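Local coordinates for uncharacterized protein (Eubacterium ventriosum, PDB 3FDI) that is of unknown function but, as a P-loop protein of the cytidylate kinase-like family, probably binds a nucleoside triphosphate and may phosphorylate a nucleotide, at residues Lys60-Asn63 with Phe64-Pro68; Lys132-Met135 with Glu136-Val140; Met155-Val158 with Tyr159-Tyr163; Gly181-Asp184 with Val185-Thr189. All blocks are in the same frame, centred on the assembly; numbering follows the deposited sequence.

Contact 1. Residues Lys60-Asn63 with Phe64-Pro68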
loop_
_atom_site.group_PDB
_atom_site.type_symbol
_atom_site.label_atom_id
_atom_site.label_comp_id
_atom_site.label_asym_id
_atom_site.label_seq_id
_atom_site.Cartn_x
_atom_site.Cartn_y
_atom_site.Cartn_z
ATOM N N LYS B 60 -15.237 13.678 5.209
ATOM C CA LYS B 60 -13.849 13.703 4.684
ATOM C C LYS B 60 -13.710 13.957 3.161
ATOM O O LYS B 60 -12.875 14.750 2.746
ATOM C CB LYS B 60 -13.093 12.404 5.108
ATOM C CG LYS B 60 -12.895 12.250 6.664
ATOM C CD LYS B 60 -11.809 11.198 7.037
ATOM C CE LYS B 60 -11.071 11.535 8.390
ATOM N NZ LYS B 60 -11.885 11.394 9.641
ATOM N N PRO B 61 -14.526 13.289 2.330
ATOM C CA PRO B 61 -14.380 13.458 0.875
ATOM C C PRO B 61 -14.711 14.862 0.422
ATOM O O PRO B 61 -14.119 15.373 -0.545
ATOM C CB PRO B 61 -15.401 12.452 0.279
ATOM C CG PRO B 61 -15.747 11.515 1.341
ATOM C CD PRO B 61 -15.503 12.234 2.666
HETATM N N MSE B 62 -15.645 15.490 1.123
HETATM C CA MSE B 62 -16.059 16.830 0.778
HETATM C C MSE B 62 -15.039 17.862 1.218
HETATM O O MSE B 62 -14.657 18.719 0.420
HETATM C CB MSE B 62 -17.434 17.139 1.353
HETATM C CG MSE B 62 -18.578 16.373 0.659
HETATM SE SE MSE B 62 -20.276 17.200 1.244
HETATM C CE MSE B 62 -19.603 18.994 1.479
ATOM N N ASN B 63 -14.595 17.775 2.474
ATOM C CA ASN B 63 -13.546 18.680 2.971
ATOM C C ASN B 63 -12.335 18.572 2.048
ATOM O O ASN B 63 -11.788 19.555 1.578
ATOM C CB ASN B 63 -13.109 18.308 4.404
ATOM C CG ASN B 63 -14.265 18.340 5.408
ATOM O OD1 ASN B 63 -14.931 19.357 5.575
ATOM N ND2 ASN B 63 -14.498 17.206 6.077
ATOM N N PHE B 64 -11.952 17.341 1.761
ATOM C CA PHE B 64 -10.825 17.084 0.857
ATOM C C PHE B 64 -11.014 17.710 -0.544
ATOM O O PHE B 64 -10.128 18.422 -1.061
ATOM C CB PHE B 64 -10.612 15.567 0.758
ATOM C CG PHE B 64 -9.391 15.190 0.005
ATOM C CD1 PHE B 64 -8.119 15.312 0.598
ATOM C CD2 PHE B 64 -9.483 14.725 -1.289
ATOM C CE1 PHE B 64 -6.954 14.983 -0.109
ATOM C CE2 PHE B 64 -8.329 14.389 -1.990
ATOM C CZ PHE B 64 -7.060 14.520 -1.398
ATOM N N ALA B 65 -12.179 17.442 -1.136
ATOM C CA ALA B 65 -12.585 18.094 -2.396
ATOM C C ALA B 65 -12.453 19.620 -2.315
ATOM O O ALA B 65 -12.043 20.271 -3.268
ATOM C CB ALA B 65 -14.015 17.692 -2.768
ATOM N N PHE B 66 -12.770 20.206 -1.172
ATOM C CA PHE B 66 -12.743 21.680 -1.092
ATOM C C PHE B 66 -11.349 22.274 -1.049
ATOM O O PHE B 66 -11.185 23.452 -1.354
ATOM C CB PHE B 66 -13.575 22.197 0.093
ATOM C CG PHE B 66 -15.052 22.129 -0.139
ATOM C CD1 PHE B 66 -15.644 22.869 -1.169
ATOM C CD2 PHE B 66 -15.857 21.336 0.675
ATOM C CE1 PHE B 66 -17.043 22.821 -1.392
ATOM C CE2 PHE B 66 -17.235 21.259 0.473
ATOM C CZ PHE B 66 -17.835 22.005 -0.568
ATOM N N ILE B 67 -10.348 21.480 -0.677
ATOM C CA ILE B 67 -9.017 22.034 -0.457
ATOM C C ILE B 67 -8.564 22.665 -1.762
ATOM O O ILE B 67 -8.648 22.017 -2.805
ATOM C CB ILE B 67 -7.979 20.974 -0.010
ATOM C CG1 ILE B 67 -8.420 20.270 1.279
ATOM C CG2 ILE B 67 -6.601 21.644 0.143
ATOM C CD1 ILE B 67 -7.659 18.977 1.575
ATOM N N PRO B 68 -8.113 23.936 -1.712
ATOM C CA PRO B 68 -7.663 24.660 -2.908
ATOM C C PRO B 68 -6.333 24.165 -3.502
ATOM O O PRO B 68 -5.523 23.543 -2.807
ATOM C CB PRO B 68 -7.486 26.101 -2.400
ATOM C CG PRO B 68 -7.080 25.925 -0.959
ATOM C CD PRO B 68 -7.941 24.763 -0.495
#
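Met62 and Phe66 stand side by side on the short helix 60-66, one turn apart, in a chain with the P-loop kinase fold. Their side chains point the same way. Met62 is present as selenomethionine. Its chain bends at the last torsion (chi3 31°), which swings the methyl toward the aromatic ring. Met62 CE lies 3.4 Å from Phe66 CE2, and Phe66 CZ is next at 4.0 Å from the same methyl. The touch is apolar, made by one methyl at the outer part of the ring. Both side chains also reach Glu55, and helix 81-95 borders the pair: Phe87 meets Met62 and Ile84 meets Phe66.

Phe64 is set differently. CG lies opposite the backbone N (chi1 -173°), and the ring leads off from the Met62-Phe66 pair. It packs edge-to-face with Phe162 of helix 142-163. Lys151 and Lys154 of the second subunit make cation-pi contacts with the same ring.

The backbone bonds are those of an alpha helix. Phe64 N donates to Lys60 O at 2.9 Å, with an N-H...O angle of 161°. Ala65 N donates to Pro61 O, also at 2.9 Å. Pro61 has no N-H to give, but in the first turn of a helix none is needed. The methyl of Ala65 sits over the preceding turn, with Ala65 CB 3.2 Å from Pro61 O. At the far end Ile67 N bonds to Phe64 O at 3.1 Å and reaches Asn63 O only weakly at 3.3 Å, and Ile67 CG1 lies 3.5 Å from Asn63 O.

Contact 2. Residues Lys132-Met135 with Glu136-Val140. With SO4 (sulfate ion), chain G.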
loop_
_atom_site.group_PDB
_atom_site.type_symbol
_atom_site.label_atom_id
_atom_site.label_comp_id
_atom_site.label_asym_id
_atom_site.label_seq_id
_atom_site.Cartn_x
_atom_site.Cartn_y
_atom_site.Cartn_z
ATOM N N LYS B 132 -15.132 -14.420 -17.782
ATOM C CA LYS B 132 -16.193 -15.002 -18.580
ATOM C C LYS B 132 -17.293 -13.954 -18.647
ATOM O O LYS B 132 -17.746 -13.605 -19.735
ATOM C CB LYS B 132 -16.677 -16.359 -18.024
ATOM C CG LYS B 132 -16.263 -17.608 -18.890
ATOM C CD LYS B 132 -16.190 -18.921 -18.096
ATOM C CE LYS B 132 -15.126 -18.854 -16.976
ATOM N NZ LYS B 132 -14.861 -20.160 -16.317
ATOM N N ARG B 133 -17.672 -13.383 -17.504
ATOM C CA ARG B 133 -18.798 -12.431 -17.504
ATOM C C ARG B 133 -18.506 -11.223 -18.386
ATOM O O ARG B 133 -19.387 -10.781 -19.114
ATOM C CB ARG B 133 -19.214 -11.992 -16.082
ATOM C CG ARG B 133 -20.057 -10.687 -16.051
ATOM C CD ARG B 133 -20.846 -10.477 -14.770
ATOM N NE ARG B 133 -20.455 -11.427 -13.744
ATOM C CZ ARG B 133 -21.239 -12.366 -13.223
ATOM N NH1 ARG B 133 -20.729 -13.178 -12.303
ATOM N NH2 ARG B 133 -22.525 -12.491 -13.586
ATOM N N VAL B 134 -17.272 -10.712 -18.316
ATOM C CA VAL B 134 -16.844 -9.541 -19.101
ATOM C C VAL B 134 -16.796 -9.791 -20.644
ATOM O O VAL B 134 -17.294 -8.971 -21.427
ATOM C CB VAL B 134 -15.456 -9.013 -18.609
ATOM C CG1 VAL B 134 -14.911 -7.934 -19.524
ATOM C CG2 VAL B 134 -15.548 -8.487 -17.132
HETATM N N MSE B 135 -16.163 -10.883 -21.074
HETATM C CA MSE B 135 -16.141 -11.236 -22.518
HETATM C C MSE B 135 -17.546 -11.310 -23.102
HETATM O O MSE B 135 -17.833 -10.732 -24.149
HETATM C CB MSE B 135 -15.460 -12.585 -22.742
HETATM C CG MSE B 135 -14.012 -12.613 -22.329
HETATM SE SE MSE B 135 -13.431 -14.443 -22.368
HETATM C CE MSE B 135 -13.484 -14.706 -24.351
ATOM N N GLU B 136 -18.402 -12.033 -22.391
ATOM C CA GLU B 136 -19.805 -12.181 -22.725
ATOM C C GLU B 136 -20.537 -10.866 -22.706
ATOM O O GLU B 136 -21.386 -10.642 -23.548
ATOM C CB GLU B 136 -20.496 -13.134 -21.741
ATOM C CG GLU B 136 -21.907 -13.600 -22.191
ATOM C CD GLU B 136 -22.400 -14.868 -21.442
ATOM O OE1 GLU B 136 -21.573 -15.628 -20.879
ATOM O OE2 GLU B 136 -23.633 -15.112 -21.411
ATOM N N ARG B 137 -20.245 -10.012 -21.728
ATOM C CA ARG B 137 -20.921 -8.727 -21.624
ATOM C C ARG B 137 -20.449 -7.828 -22.751
ATOM O O ARG B 137 -21.262 -7.203 -23.401
ATOM C CB ARG B 137 -20.663 -8.061 -20.263
ATOM C CG ARG B 137 -20.983 -6.553 -20.210
ATOM C CD ARG B 137 -20.287 -5.877 -19.007
ATOM N NE ARG B 137 -20.669 -6.572 -17.799
ATOM C CZ ARG B 137 -20.057 -6.486 -16.618
ATOM N NH1 ARG B 137 -20.541 -7.192 -15.614
ATOM N NH2 ARG B 137 -18.985 -5.719 -16.429
ATOM N N GLU B 138 -19.143 -7.779 -22.981
ATOM C CA GLU B 138 -18.549 -6.746 -23.826
ATOM C C GLU B 138 -18.097 -7.217 -25.223
ATOM O O GLU B 138 -17.405 -6.473 -25.946
ATOM C CB GLU B 138 -17.376 -6.084 -23.083
ATOM C CG GLU B 138 -17.758 -5.343 -21.782
ATOM C CD GLU B 138 -18.630 -4.088 -22.026
ATOM O OE1 GLU B 138 -18.434 -3.045 -21.351
ATOM O OE2 GLU B 138 -19.524 -4.140 -22.890
ATOM N N GLY B 139 -18.499 -8.434 -25.609
ATOM C CA GLY B 139 -18.231 -8.966 -26.949
ATOM C C GLY B 139 -16.754 -8.919 -27.257
ATOM O O GLY B 139 -16.352 -8.515 -28.340
ATOM N N VAL B 140 -15.953 -9.347 -26.297
ATOM C CA VAL B 140 -14.529 -9.116 -26.323
ATOM C C VAL B 140 -13.833 -10.461 -26.074
ATOM O O VAL B 140 -14.465 -11.405 -25.587
ATOM C CB VAL B 140 -14.182 -8.041 -25.244
ATOM C CG1 VAL B 140 -13.937 -8.669 -23.858
ATOM C CG2 VAL B 140 -13.022 -7.209 -25.662
HETATM S S SO4 G . -19.793 -5.571 -12.498
HETATM O O1 SO4 G . -21.037 -4.822 -12.294
HETATM O O2 SO4 G . -18.875 -4.881 -13.401
HETATM O O3 SO4 G . -19.236 -5.602 -11.129
HETATM O O4 SO4 G . -20.137 -6.931 -13.016
#
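Arg133 and Arg137 meet beside the probable phosphate-binding loop, on the last turns of helix 127-138, where a sulfate ion, probably from the crystallisation liquor, is bound. Arg137 grips the sulfate with two nitrogens. Arg137 NH1 donates to sulfate O4 at 2.6 Å, with an N-H...O angle of 152°, and O4 sits in plane at the edge of the guanidinium. NH2 of Arg137 donates to sulfate O2 at 3.1 Å. Two bonds from one flat group limit its rotation. The chain of Arg137 bends at chi3 (-55°), which turns the guanidinium to the anion.

Arg133 passes obliquely beside it. The contact is through the aliphatic part: Arg133 CD is 3.4 Å from Arg137 NH1. The two guanidinium planes are 34° apart. Arg133 NE bonds instead to Gly16 O, and the Arg137 guanidinium also makes a cation-pi contact with Phe15. The sulfate is completed by the backbone N atoms of Gly16, Gly18, Gly19 and His20. The positive charge gathered here would probably favour an anion.

Further along, the chain turns out of the helix at Gly139, which has positive phi. Val140 N then donates back to Met135 O at 3.2 Å, in the carbonyl plane and on a lone pair. Selenomethionine Met135 and Val140 pack beyond this bond: Met135 CG is 4.2 Å from Val140 CG1, which comes closer to Met135 CA, at 3.6 Å. Val134 faces Ala145 and Met149 of helix 142-163.

A sulfate held by loop amides and by an arginine from a following helix is consistent with the phosphate site of a P-loop kinase.

Contact 3. Residues Met155-Val158 with Tyr159-Tyr163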
loop_
_atom_site.group_PDB
_atom_site.type_symbol
_atom_site.label_atom_id
_atom_site.label_comp_id
_atom_site.label_asym_id
_atom_site.label_seq_id
_atom_site.Cartn_x
_atom_site.Cartn_y
_atom_site.Cartn_z
HETATM N N MSE B 155 -8.928 2.295 -11.956
HETATM C CA MSE B 155 -9.681 3.529 -12.065
HETATM C C MSE B 155 -10.515 3.776 -10.779
HETATM O O MSE B 155 -10.490 4.870 -10.206
HETATM C CB MSE B 155 -10.589 3.485 -13.288
HETATM C CG MSE B 155 -10.444 4.721 -14.182
HETATM SE SE MSE B 155 -10.958 4.328 -16.041
HETATM C CE MSE B 155 -12.872 4.235 -15.555
ATOM N N ARG B 156 -11.245 2.752 -10.352
ATOM C CA ARG B 156 -12.100 2.822 -9.157
ATOM C C ARG B 156 -11.316 2.986 -7.849
ATOM O O ARG B 156 -11.729 3.722 -6.942
ATOM C CB ARG B 156 -12.937 1.549 -9.062
ATOM C CG ARG B 156 -14.118 1.632 -9.859
ATOM C CD ARG B 156 -14.594 0.268 -10.248
ATOM N NE ARG B 156 -15.526 0.453 -11.363
ATOM C CZ ARG B 156 -16.341 -0.464 -11.828
ATOM N NH1 ARG B 156 -16.377 -1.664 -11.299
ATOM N NH2 ARG B 156 -17.148 -0.153 -12.800
ATOM N N LYS B 157 -10.199 2.282 -7.764
ATOM C CA LYS B 157 -9.295 2.392 -6.644
ATOM C C LYS B 157 -8.757 3.811 -6.544
ATOM O O LYS B 157 -8.746 4.391 -5.472
ATOM C CB LYS B 157 -8.160 1.380 -6.795
ATOM C CG LYS B 157 -6.985 1.546 -5.860
ATOM C CD LYS B 157 -6.047 0.274 -5.905
ATOM C CE LYS B 157 -4.658 0.557 -5.288
ATOM N NZ LYS B 157 -3.856 -0.713 -4.972
ATOM N N VAL B 158 -8.371 4.371 -7.686
ATOM C CA VAL B 158 -7.856 5.712 -7.712
ATOM C C VAL B 158 -8.923 6.711 -7.301
ATOM O O VAL B 158 -8.669 7.561 -6.468
ATOM C CB VAL B 158 -7.244 6.072 -9.114
ATOM C CG1 VAL B 158 -7.347 7.530 -9.401
ATOM C CG2 VAL B 158 -5.808 5.625 -9.180
ATOM N N TYR B 159 -10.108 6.609 -7.880
ATOM C CA TYR B 159 -11.182 7.533 -7.534
ATOM C C TYR B 159 -11.469 7.461 -6.014
ATOM O O TYR B 159 -11.453 8.469 -5.316
ATOM C CB TYR B 159 -12.420 7.233 -8.391
ATOM C CG TYR B 159 -13.727 7.855 -7.878
ATOM C CD1 TYR B 159 -14.017 9.251 -8.051
ATOM C CD2 TYR B 159 -14.655 7.066 -7.222
ATOM C CE1 TYR B 159 -15.205 9.817 -7.574
ATOM C CE2 TYR B 159 -15.843 7.604 -6.772
ATOM C CZ TYR B 159 -16.112 8.971 -6.952
ATOM O OH TYR B 159 -17.277 9.426 -6.426
ATOM N N HIS B 160 -11.677 6.244 -5.521
ATOM C CA HIS B 160 -11.987 6.004 -4.121
ATOM C C HIS B 160 -10.889 6.458 -3.165
ATOM O O HIS B 160 -11.193 7.069 -2.134
ATOM C CB HIS B 160 -12.256 4.524 -3.863
ATOM C CG HIS B 160 -12.737 4.236 -2.469
ATOM N ND1 HIS B 160 -11.879 4.058 -1.408
ATOM C CD2 HIS B 160 -13.990 4.076 -1.968
ATOM C CE1 HIS B 160 -12.581 3.842 -0.309
ATOM N NE2 HIS B 160 -13.860 3.812 -0.628
ATOM N N ASN B 161 -9.632 6.109 -3.462
ATOM C CA ASN B 161 -8.536 6.390 -2.494
ATOM C C ASN B 161 -8.095 7.833 -2.576
ATOM O O ASN B 161 -7.380 8.355 -1.706
ATOM C CB ASN B 161 -7.336 5.427 -2.661
ATOM C CG ASN B 161 -7.707 3.935 -2.376
ATOM O OD1 ASN B 161 -8.820 3.614 -1.894
ATOM N ND2 ASN B 161 -6.766 3.022 -2.696
ATOM N N PHE B 162 -8.498 8.513 -3.641
ATOM C CA PHE B 162 -8.253 9.922 -3.678
ATOM C C PHE B 162 -9.179 10.621 -2.685
ATOM O O PHE B 162 -8.704 11.452 -1.919
ATOM C CB PHE B 162 -8.472 10.518 -5.052
ATOM C CG PHE B 162 -8.187 12.016 -5.100
ATOM C CD1 PHE B 162 -6.891 12.487 -4.945
ATOM C CD2 PHE B 162 -9.211 12.932 -5.235
ATOM C CE1 PHE B 162 -6.616 13.842 -4.994
ATOM C CE2 PHE B 162 -8.950 14.310 -5.274
ATOM C CZ PHE B 162 -7.657 14.769 -5.170
ATOM N N TYR B 163 -10.479 10.314 -2.702
ATOM C CA TYR B 163 -11.419 11.056 -1.849
ATOM C C TYR B 163 -11.554 10.533 -0.429
ATOM O O TYR B 163 -11.948 11.288 0.466
ATOM C CB TYR B 163 -12.794 11.157 -2.462
ATOM C CG TYR B 163 -12.827 12.019 -3.666
ATOM C CD1 TYR B 163 -12.794 13.406 -3.554
ATOM C CD2 TYR B 163 -12.901 11.465 -4.939
ATOM C CE1 TYR B 163 -12.841 14.210 -4.680
ATOM C CE2 TYR B 163 -12.929 12.252 -6.060
ATOM C CZ TYR B 163 -12.911 13.610 -5.920
ATOM O OH TYR B 163 -12.937 14.363 -7.049
#
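Lys157 lays its extended chain across the amide of Asn161, one turn later on helix 142-163. Lys157 CG is 3.5 Å from Asn161 ND2, so the methylene part does the touching. Asn161 carries CG opposite its carbonyl carbon (chi1 -63°), which folds the amide back over the preceding turn. Asn161 CG lies 3.3 Å from Lys157 O.

The amide oxygen has a second role. His160 ND1 donates to Asn161 OD1 at 3.1 Å, at 163°, and the bond lies in both the carbonyl plane and the plane of the imidazole. Trp168 N also donates to this OD1, and His160 NE2 bonds to Glu109 OE2. The ring is therefore held at both nitrogens. A leucine in place of Asn161 would probably leave His160 ND1 and Trp168 N without their shared acceptor, and the imidazole less fixed in rotation.

The backbone beneath is regular: Asn161 N donates to Lys157 O at 2.8 Å, and Phe162 N to Val158 O at 3.0 Å. Beyond it, Phe162 turns its edge to the next ring, with CD2 standing 3.7 Å above the centre of one face of Tyr163.

Val158 packs on Val158 of the second subunit. Lys154 NZ of that subunit bonds to both Asn161 O and Phe162 O. The last turns of helix 142-163 thus form part of a helix-to-helix subunit interface.

Contact 4. Residues Gly181-Asp184 with Val185-Thr189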
loop_
_atom_site.group_PDB
_atom_site.type_symbol
_atom_site.label_atom_id
_atom_site.label_comp_id
_atom_site.label_asym_id
_atom_site.label_seq_id
_atom_site.Cartn_x
_atom_site.Cartn_y
_atom_site.Cartn_z
ATOM N N GLY B 181 -18.036 -16.686 -7.373
ATOM C CA GLY B 181 -17.212 -17.716 -7.961
ATOM C C GLY B 181 -17.722 -19.024 -7.412
ATOM O O GLY B 181 -18.592 -19.627 -7.997
ATOM N N LYS B 182 -17.221 -19.436 -6.262
ATOM C CA LYS B 182 -17.743 -20.612 -5.611
ATOM C C LYS B 182 -19.228 -20.486 -5.360
ATOM O O LYS B 182 -19.893 -21.464 -5.178
ATOM C CB LYS B 182 -17.013 -20.874 -4.310
ATOM C CG LYS B 182 -15.527 -21.043 -4.441
ATOM C CD LYS B 182 -14.886 -21.393 -3.114
ATOM C CE LYS B 182 -13.406 -21.606 -3.246
ATOM N NZ LYS B 182 -12.610 -21.119 -2.097
ATOM N N VAL B 183 -19.744 -19.275 -5.352
ATOM C CA VAL B 183 -21.179 -19.035 -5.212
ATOM C C VAL B 183 -21.657 -18.027 -6.244
ATOM O O VAL B 183 -20.854 -17.220 -6.740
ATOM C CB VAL B 183 -21.547 -18.492 -3.846
ATOM C CG1 VAL B 183 -21.211 -19.530 -2.753
ATOM C CG2 VAL B 183 -20.843 -17.104 -3.591
ATOM N N ASP B 184 -22.955 -18.080 -6.571
ATOM C CA ASP B 184 -23.538 -17.243 -7.647
ATOM C C ASP B 184 -24.083 -15.937 -7.083
ATOM O O ASP B 184 -24.051 -15.735 -5.845
ATOM C CB ASP B 184 -24.638 -18.013 -8.434
ATOM C CG ASP B 184 -25.868 -18.346 -7.585
ATOM O OD1 ASP B 184 -26.096 -17.736 -6.519
ATOM O OD2 ASP B 184 -26.622 -19.263 -7.967
ATOM N N VAL B 185 -24.603 -15.083 -7.975
ATOM C CA VAL B 185 -25.124 -13.749 -7.625
ATOM C C VAL B 185 -26.337 -13.804 -6.686
ATOM O O VAL B 185 -26.513 -12.945 -5.830
ATOM C CB VAL B 185 -25.484 -12.914 -8.929
ATOM C CG1 VAL B 185 -26.057 -11.533 -8.578
ATOM C CG2 VAL B 185 -24.249 -12.746 -9.791
ATOM N N ASP B 186 -27.193 -14.801 -6.884
ATOM C CA ASP B 186 -28.322 -15.009 -5.989
ATOM C C ASP B 186 -27.904 -15.351 -4.578
ATOM O O ASP B 186 -28.564 -14.926 -3.655
ATOM C CB ASP B 186 -29.265 -16.054 -6.531
ATOM C CG ASP B 186 -30.316 -15.450 -7.414
ATOM O OD1 ASP B 186 -31.490 -15.760 -7.233
ATOM O OD2 ASP B 186 -29.983 -14.608 -8.255
ATOM N N THR B 187 -26.794 -16.076 -4.408
ATOM C CA THR B 187 -26.355 -16.475 -3.088
ATOM C C THR B 187 -25.762 -15.280 -2.331
ATOM O O THR B 187 -26.059 -15.106 -1.165
ATOM C CB THR B 187 -25.345 -17.633 -3.129
ATOM O OG1 THR B 187 -25.992 -18.836 -3.587
ATOM C CG2 THR B 187 -24.763 -17.899 -1.724
ATOM N N ALA B 188 -24.936 -14.477 -3.020
ATOM C CA ALA B 188 -24.399 -13.218 -2.491
ATOM C C ALA B 188 -25.511 -12.231 -2.118
ATOM O O ALA B 188 -25.487 -11.636 -1.070
ATOM C CB ALA B 188 -23.434 -12.590 -3.512
ATOM N N THR B 189 -26.496 -12.071 -2.972
ATOM C CA THR B 189 -27.588 -11.157 -2.692
ATOM C C THR B 189 -28.310 -11.587 -1.406
ATOM O O THR B 189 -28.586 -10.749 -0.523
ATOM C CB THR B 189 -28.541 -11.096 -3.908
ATOM O OG1 THR B 189 -27.782 -10.701 -5.058
ATOM C CG2 THR B 189 -29.669 -10.127 -3.687
#
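Ala188 N donates to Asp184 O at 3.2 Å and 170°, which starts helix 185-197 right after the loop following strand 176-180. Asp184 is the N-cap. Asp184 OD1 accepts from Thr187 N at 2.8 Å, met nearly along the C-O axis. The capping position depends on chi1 of 66°, with CG between the backbone N and the carbonyl carbon, so that the carboxylate leans over the first turn. Its negative charge there would probably be favoured by the helix dipole.

Asp184 and Thr187 cross at about a right angle. Thr187 OG1 lies 3.1 Å from Asp184 OD1; it is hydrogen-bonded to Ser198 OG of the third subunit. The methyl takes the other side of the residue: Thr187 CG2 is 3.9 Å from Val183 CB, and Tyr195 of the third subunit also packs on Val183. Replacing Thr187 by alanine would probably leave Ser198 of the third subunit without this partner and open a gap beside Val183.

Val185 O, just past the cap, takes two donors one turn on, from opposite faces of its plane: Thr189 N at 3.0 Å and Thr189 OG1 at 2.7 Å. Asp186 forms a salt bridge with Lys25 of helix 19-30. Val185 and Ala188 pack back on strand 176-180. An aspartate bonded to the N-H three residues on is the classic N-cap, here opening the helix after an outermost sheet strand of this chain.

Contacts 1 and 3 form one neighbourhood, with centres 14 Å apart: Phe64 CE2 comes within 3.0 Å of Phe162 O, and both contacts face the second subunit. Contact 2 lies on the opposite side of the chain's centre from contact 1, their centres about 37 Å apart. It holds the sulfate at the probable phosphate site. Helix 142-163, which carries contact 3, follows the helix of contact 2, and Arg156 of contact 3 points toward the same region, with Arg156 NH1 4.6 Å from O2 of the contact 2 sulfate. Contact 4 touches contact 2 lightly, with Arg133 NH2 4.2 Å from Val185 CG2, while its own loop and helix start meet the third subunit.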